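Local coordinates for thioredoxin domain-containing protein (Aeropyrum pernix, PDB 3HA9), which is of unknown function but has a thioredoxin-like fold, consistent with an oxidoreductase or antioxidant role, at residues A73-L82 / Y92-F101. Residues are numbered along the deposited sequence; the frame is centred on the assembly and turned at random.
Sequences AIDFWTAEAL and YPPPDTPEMF
With CG anti to the backbone N (chi1 -175°), Asp75 sets its carboxylate against that of Asp96, while the same torsion in Phe101 (chi1 179°) turns one face of its ring to Asp75 CB. Asp75 CB sits 3.5 Å from the Phe101 ring centroid, almost on the ring normal, a CH-pi contact, and Ala73 O meets the ring edge at CZ. A flat aromatic suits this place, where helix 98-108 packs on strand 69-75; an alanine in place of Phe101 would probably leave Asp75 CB without the ring face it rests on and open a gap beside Ala73, Met115 and Met117.

Past the strand end, Asp75 OD1 accepts from Trp77 N, an Asx turn that a short carboxylate can close. Trp77 O then takes Asp96 N at 2.8 Å, nearly along the carbonyl axis. The edge of the indole meets two proline carbonyls: NE1 donates to Pro93 O at 3.0 Å, from above that carbonyl's plane, and weakly to Pro94 O. The proline rings restrict phi and favour this extended path, and Pro95 CG packs against Ala79 CB, small enough to admit it.

Asp75 OD2 and Asp96 OD2 are 2.5 Å apart, their carboxylate planes 85° apart, and Asp96 OD2 also accepts from Ala47 N. So short a separation suggests a proton between the two oxygens, near but not touching the Cys49-Cys52 disulfide, whose CxxC spacing is consistent with a thioredoxin-type redox site.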
loop_
_atom_site.group_PDB
_atom_site.type_symbol
_atom_site.label_atom_id
_atom_site.label_comp_id
_atom_site.label_asym_id
_atom_site.label_seq_id
_atom_site.Cartn_x
_atom_site.Cartn_y
_atom_site.Cartn_z
ATOM N N ALA A 73 -0.537 4.922 -2.458
ATOM C CA ALA A 73 -0.366 5.496 -1.117
ATOM C C ALA A 73 -1.610 5.197 -0.319
ATOM O O ALA A 73 -2.701 5.604 -0.708
ATOM C CB ALA A 73 -0.115 7.006 -1.182
ATOM N N ILE A 74 -1.447 4.467 0.788
ATOM C CA ILE A 74 -2.593 3.996 1.573
ATOM C C ILE A 74 -2.492 4.646 2.938
ATOM O O ILE A 74 -1.669 4.232 3.749
ATOM C CB ILE A 74 -2.629 2.458 1.740
ATOM C CG1 ILE A 74 -2.736 1.776 0.382
ATOM C CG2 ILE A 74 -3.832 2.057 2.650
ATOM C CD1 ILE A 74 -2.549 0.230 0.401
ATOM N N ASP A 75 -3.325 5.657 3.187
ATOM C CA ASP A 75 -3.309 6.321 4.487
ATOM C C ASP A 75 -4.325 5.580 5.322
ATOM O O ASP A 75 -5.526 5.629 5.026
ATOM C CB ASP A 75 -3.692 7.807 4.338
ATOM C CG ASP A 75 -3.576 8.591 5.647
ATOM O OD1 ASP A 75 -3.623 7.983 6.734
ATOM O OD2 ASP A 75 -3.432 9.836 5.580
ATOM N N PHE A 76 -3.844 4.879 6.354
ATOM C CA PHE A 76 -4.739 4.099 7.197
ATOM C C PHE A 76 -5.028 4.793 8.514
ATOM O O PHE A 76 -5.648 4.201 9.414
ATOM C CB PHE A 76 -4.218 2.646 7.389
ATOM C CG PHE A 76 -2.954 2.520 8.220
ATOM C CD1 PHE A 76 -3.021 2.295 9.604
ATOM C CD2 PHE A 76 -1.709 2.540 7.604
ATOM C CE1 PHE A 76 -1.859 2.114 10.364
ATOM C CE2 PHE A 76 -0.537 2.363 8.349
ATOM C CZ PHE A 76 -0.619 2.141 9.733
ATOM N N TRP A 77 -4.597 6.056 8.639
ATOM C CA TRP A 77 -4.782 6.771 9.897
ATOM C C TRP A 77 -6.177 7.422 9.903
ATOM O O TRP A 77 -6.329 8.641 9.841
ATOM C CB TRP A 77 -3.635 7.769 10.140
ATOM C CG TRP A 77 -3.529 8.127 11.601
ATOM C CD1 TRP A 77 -3.997 9.252 12.201
ATOM C CD2 TRP A 77 -2.969 7.315 12.631
ATOM N NE1 TRP A 77 -3.732 9.211 13.553
ATOM C CE2 TRP A 77 -3.097 8.031 13.838
ATOM C CE3 TRP A 77 -2.338 6.062 12.645
ATOM C CZ2 TRP A 77 -2.651 7.525 15.058
ATOM C CZ3 TRP A 77 -1.881 5.559 13.873
ATOM C CH2 TRP A 77 -2.043 6.302 15.058
ATOM N N THR A 78 -7.195 6.562 9.955
ATOM C CA THR A 78 -8.585 6.970 9.841
ATOM C C THR A 78 -9.352 6.610 11.106
ATOM O O THR A 78 -8.927 5.734 11.866
ATOM C CB THR A 78 -9.285 6.212 8.680
ATOM O OG1 THR A 78 -9.242 4.795 8.935
ATOM C CG2 THR A 78 -8.616 6.519 7.343
ATOM N N ALA A 79 -10.495 7.268 11.317
ATOM C CA ALA A 79 -11.285 7.014 12.525
ATOM C C ALA A 79 -11.615 5.531 12.678
ATOM O O ALA A 79 -11.540 4.982 13.783
ATOM C CB ALA A 79 -12.555 7.855 12.517
ATOM N N GLU A 80 -11.976 4.887 11.570
ATOM C CA GLU A 80 -12.397 3.489 11.611
ATOM C C GLU A 80 -11.231 2.579 11.998
ATOM O O GLU A 80 -11.385 1.655 12.815
ATOM C CB GLU A 80 -12.983 3.062 10.254
ATOM C CG GLU A 80 -14.337 3.668 9.914
ATOM C CD GLU A 80 -14.275 5.142 9.454
ATOM O OE1 GLU A 80 -13.188 5.667 9.081
ATOM O OE2 GLU A 80 -15.347 5.784 9.472
ATOM N N ALA A 81 -10.073 2.812 11.387
ATOM C CA ALA A 81 -8.894 2.001 11.673
ATOM C C ALA A 81 -8.431 2.201 13.117
ATOM O O ALA A 81 -8.089 1.225 13.795
ATOM C CB ALA A 81 -7.761 2.342 10.687
ATOM N N LEU A 82 -8.430 3.455 13.579
ATOM C CA LEU A 82 -7.942 3.786 14.924
ATOM C C LEU A 82 -8.823 3.145 15.988
ATOM O O LEU A 82 -8.325 2.631 16.987
ATOM C CB LEU A 82 -7.882 5.315 15.130
ATOM C CG LEU A 82 -6.925 6.062 14.188
ATOM C CD1 LEU A 82 -6.701 7.549 14.622
ATOM C CD2 LEU A 82 -5.606 5.334 13.981
ATOM N N TYR A 92 -2.377 9.555 20.894
ATOM C CA TYR A 92 -2.105 9.424 19.469
ATOM C C TYR A 92 -2.750 10.566 18.704
ATOM O O TYR A 92 -3.775 11.087 19.114
ATOM C CB TYR A 92 -2.656 8.096 18.952
ATOM C CG TYR A 92 -2.051 6.888 19.651
ATOM C CD1 TYR A 92 -0.832 6.371 19.241
ATOM C CD2 TYR A 92 -2.689 6.300 20.744
ATOM C CE1 TYR A 92 -0.255 5.289 19.878
ATOM C CE2 TYR A 92 -2.121 5.194 21.391
ATOM C CZ TYR A 92 -0.906 4.706 20.953
ATOM O OH TYR A 92 -0.320 3.621 21.569
ATOM N N PRO A 93 -2.173 10.927 17.555
ATOM C CA PRO A 93 -2.795 11.964 16.723
ATOM C C PRO A 93 -4.221 11.604 16.291
ATOM O O PRO A 93 -4.554 10.414 16.158
ATOM C CB PRO A 93 -1.864 12.021 15.507
ATOM C CG PRO A 93 -0.530 11.608 16.051
ATOM C CD PRO A 93 -0.879 10.491 17.007
ATOM N N PRO A 94 -5.072 12.618 16.072
ATOM C CA PRO A 94 -6.412 12.334 15.584
ATOM C C PRO A 94 -6.298 11.774 14.174
ATOM O O PRO A 94 -5.193 11.783 13.605
ATOM C CB PRO A 94 -7.088 13.715 15.540
ATOM C CG PRO A 94 -6.192 14.641 16.268
ATOM C CD PRO A 94 -4.820 14.067 16.193
ATOM N N PRO A 95 -7.413 11.285 13.618
ATOM C CA PRO A 95 -7.388 10.819 12.237
ATOM C C PRO A 95 -6.914 11.888 11.263
ATOM O O PRO A 95 -7.184 13.084 11.438
ATOM C CB PRO A 95 -8.852 10.497 11.932
ATOM C CG PRO A 95 -9.497 10.313 13.254
ATOM C CD PRO A 95 -8.763 11.206 14.202
ATOM N N ASP A 96 -6.203 11.449 10.235
ATOM C CA ASP A 96 -5.851 12.313 9.119
ATOM C C ASP A 96 -7.115 12.667 8.345
ATOM O O ASP A 96 -7.941 11.803 8.054
ATOM C CB ASP A 96 -4.952 11.561 8.136
ATOM C CG ASP A 96 -3.486 11.517 8.546
ATOM O OD1 ASP A 96 -3.078 12.107 9.579
ATOM O OD2 ASP A 96 -2.722 10.865 7.776
ATOM N N THR A 97 -7.237 13.931 7.976
ATOM C CA THR A 97 -8.298 14.339 7.060
ATOM C C THR A 97 -7.806 14.062 5.637
ATOM O O THR A 97 -6.592 14.011 5.402
ATOM C CB THR A 97 -8.597 15.841 7.208
ATOM O OG1 THR A 97 -7.426 16.587 6.845
ATOM C CG2 THR A 97 -8.965 16.177 8.656
ATOM N N PRO A 98 -8.732 13.871 4.681
ATOM C CA PRO A 98 -8.317 13.759 3.280
ATOM C C PRO A 98 -7.445 14.946 2.854
ATOM O O PRO A 98 -6.500 14.761 2.087
ATOM C CB PRO A 98 -9.643 13.753 2.521
ATOM C CG PRO A 98 -10.586 13.101 3.499
ATOM C CD PRO A 98 -10.169 13.565 4.855
ATOM N N GLU A 99 -7.749 16.147 3.352
ATOM C CA GLU A 99 -6.940 17.336 3.039
ATOM C C GLU A 99 -5.476 17.181 3.474
ATOM O O GLU A 99 -4.565 17.538 2.736
ATOM C CB GLU A 99 -7.561 18.602 3.673
ATOM C CG GLU A 99 -6.703 19.870 3.530
ATOM C CD GLU A 99 -7.238 21.106 4.279
ATOM O OE1 GLU A 99 -8.307 21.042 4.946
ATOM O OE2 GLU A 99 -6.585 22.175 4.180
ATOM N N MET A 100 -5.261 16.688 4.685
ATOM C CA MET A 100 -3.905 16.473 5.206
ATOM C C MET A 100 -3.149 15.456 4.375
ATOM O O MET A 100 -1.949 15.625 4.128
ATOM C CB MET A 100 -3.976 15.988 6.654
ATOM C CG MET A 100 -4.414 17.069 7.632
ATOM S SD MET A 100 -4.764 16.458 9.320
ATOM C CE MET A 100 -3.176 15.659 9.652
ATOM N N PHE A 101 -3.849 14.390 3.979
ATOM C CA PHE A 101 -3.271 13.320 3.179
ATOM C C PHE A 101 -2.854 13.886 1.824
ATOM O O PHE A 101 -1.713 13.693 1.397
ATOM C CB PHE A 101 -4.316 12.199 3.043
ATOM C CG PHE A 101 -3.882 10.994 2.210
ATOM C CD1 PHE A 101 -2.547 10.647 2.026
ATOM C CD2 PHE A 101 -4.862 10.168 1.685
ATOM C CE1 PHE A 101 -2.184 9.496 1.259
ATOM C CE2 PHE A 101 -4.539 9.026 0.924
ATOM C CZ PHE A 101 -3.196 8.680 0.720
#